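PDB 4FDB: probable primosomal replication protein n from Ralstonia solanacearum, which probably binds single-stranded DNA as a homodimer and helps restart stalled replication forks by stabilising the PriA helicase on DNA during primosome assembly. Local coordinates for residues V8-E13 / G68-C73. The protein carries 3 engineered substitutions. Residues are numbered along the deposited sequence; the frame is centred on the assembly and turned at random.
Sequences VATLVE and GTVLDC. Engineered in segment 8-13: V12 (natural residue Ala). Engineered in segment 68-73: D72 (natural residue Glu).
A9 and L71 form an antiparallel hydrogen-bonded pair, A9 N to L71 O at 3.0 Å and L71 N to A9 O at 2.8 Å, with V8–D72 and T10–V70 as the non-hydrogen-bonded pairs beside it. The N-to-C directions of the two short strands lie 130° apart, well short of antiparallel. G68 and T69, just before the strand begins at V70, are loop, yet the pairing carries on: L11 N reaches T69 O at 2.9 Å, nearly straight at 175°, and G68 N closes on L11 O.

V8, T10, V70 and D72 share one face. CG1 of V8, swung anti to its own nitrogen (chi1 167°), meets CG1 of V70 at 3.7 Å. The other methyl, CG2, runs beside the engineered D72 and comes to 3.2 Å from its OD1, a tight methyl-to-oxygen contact; OD1 is also hydrogen-bonded to ND1 of H97. OG1 of T10 touches CG2 of V70, while CG2 of T10 lies against the carbonyl of G68.

A9 and L71 turn to the other face, where CD1 of L71 lies 4.1 Å from L11 CB. Both leucines also rest on I65, while A9 packs on L31 and L71 on L94, so this side looks into the hydrophobic interior. At the far end V8 packs on I2 of the second subunit.

The contact joins strand 3-19 to the start of strand 70-79, the first and last in the order across the sheet, and so closes the curled five-stranded sheet as in the OB-fold barrel of single-strand DNA-binding proteins.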
loop_
_atom_site.group_PDB
_atom_site.type_symbol
_atom_site.label_atom_id
_atom_site.label_comp_id
_atom_site.label_asym_id
_atom_site.label_seq_id
_atom_site.Cartn_x
_atom_site.Cartn_y
_atom_site.Cartn_z
ATOM N N VAL A 8 9.822 4.072 -2.360
ATOM C CA VAL A 8 11.244 4.241 -2.081
ATOM C C VAL A 8 11.377 4.386 -0.576
ATOM O O VAL A 8 10.814 5.306 0.004
ATOM C CB VAL A 8 11.803 5.485 -2.762
ATOM C CG1 VAL A 8 13.196 5.820 -2.204
ATOM C CG2 VAL A 8 11.859 5.269 -4.261
ATOM N N ALA A 9 12.114 3.483 0.061
ATOM C CA ALA A 9 12.090 3.420 1.518
ATOM C C ALA A 9 13.377 2.825 2.056
ATOM O O ALA A 9 14.089 2.125 1.347
ATOM C CB ALA A 9 10.897 2.601 1.987
ATOM N N THR A 10 13.663 3.113 3.321
ATOM C CA THR A 10 14.879 2.645 3.963
ATOM C C THR A 10 14.632 1.300 4.634
ATOM O O THR A 10 13.648 1.129 5.346
ATOM C CB THR A 10 15.321 3.658 5.023
ATOM O OG1 THR A 10 15.547 4.920 4.388
ATOM C CG2 THR A 10 16.596 3.197 5.733
ATOM N N LEU A 11 15.528 0.339 4.413
ATOM C CA LEU A 11 15.426 -0.931 5.125
ATOM C C LEU A 11 15.821 -0.707 6.579
ATOM O O LEU A 11 16.934 -0.303 6.850
ATOM C CB LEU A 11 16.350 -1.974 4.508
ATOM C CG LEU A 11 16.376 -3.291 5.287
ATOM C CD1 LEU A 11 15.037 -3.963 5.177
ATOM C CD2 LEU A 11 17.494 -4.214 4.801
ATOM N N VAL A 12 14.903 -0.956 7.509
ATOM C CA VAL A 12 15.170 -0.713 8.925
ATOM C C VAL A 12 15.713 -1.963 9.600
ATOM O O VAL A 12 16.685 -1.935 10.356
ATOM C CB VAL A 12 13.847 -0.319 9.650
ATOM C CG1 VAL A 12 14.096 -0.080 11.126
ATOM C CG2 VAL A 12 13.228 0.909 9.005
ATOM N N GLU A 13 15.046 -3.082 9.345
ATOM C CA GLU A 13 15.517 -4.319 9.921
ATOM C C GLU A 13 14.976 -5.472 9.110
ATOM O O GLU A 13 14.013 -5.331 8.354
ATOM C CB GLU A 13 15.094 -4.439 11.385
ATOM C CG GLU A 13 13.634 -4.168 11.636
ATOM C CD GLU A 13 13.277 -4.221 13.119
ATOM O OE1 GLU A 13 13.764 -3.371 13.906
ATOM O OE2 GLU A 13 12.502 -5.121 13.504
ATOM N N GLY A 68 19.653 0.133 6.735
ATOM C CA GLY A 68 20.075 1.494 6.465
ATOM C C GLY A 68 20.072 1.797 4.978
ATOM O O GLY A 68 20.159 2.952 4.567
ATOM N N THR A 69 19.973 0.755 4.160
ATOM C CA THR A 69 20.036 0.926 2.713
ATOM C C THR A 69 18.715 1.443 2.168
ATOM O O THR A 69 17.663 0.946 2.548
ATOM C CB THR A 69 20.371 -0.411 2.032
ATOM O OG1 THR A 69 21.655 -0.851 2.498
ATOM C CG2 THR A 69 20.405 -0.241 0.517
ATOM N N VAL A 70 18.755 2.431 1.274
ATOM C CA VAL A 70 17.504 2.909 0.673
ATOM C C VAL A 70 17.176 2.076 -0.571
ATOM O O VAL A 70 18.025 1.906 -1.451
ATOM C CB VAL A 70 17.587 4.395 0.283
ATOM C CG1 VAL A 70 16.268 4.872 -0.308
ATOM C CG2 VAL A 70 17.945 5.248 1.495
ATOM N N LEU A 71 15.950 1.578 -0.647
ATOM C CA LEU A 71 15.574 0.644 -1.701
ATOM C C LEU A 71 14.441 1.232 -2.519
ATOM O O LEU A 71 13.551 1.843 -1.954
ATOM C CB LEU A 71 15.077 -0.656 -1.072
ATOM C CG LEU A 71 16.092 -1.373 -0.181
ATOM C CD1 LEU A 71 15.441 -2.541 0.546
ATOM C CD2 LEU A 71 17.255 -1.828 -1.010
ATOM N N ASP A 72 14.493 1.049 -3.839
ATOM C CA ASP A 72 13.378 1.360 -4.739
ATOM C C ASP A 72 12.590 0.080 -4.911
ATOM O O ASP A 72 13.067 -0.830 -5.583
ATOM C CB ASP A 72 13.927 1.722 -6.120
ATOM C CG ASP A 72 13.843 3.193 -6.421
ATOM O OD1 ASP A 72 14.411 3.985 -5.648
ATOM O OD2 ASP A 72 13.221 3.553 -7.447
ATOM N N CYS A 73 11.398 -0.001 -4.313
ATOM C CA CYS A 73 10.649 -1.255 -4.281
ATOM C C CYS A 73 9.384 -1.189 -5.112
ATOM O O CYS A 73 8.723 -0.148 -5.173
ATOM C CB CYS A 73 10.201 -1.562 -2.855
ATOM S SG CYS A 73 11.531 -1.521 -1.640
#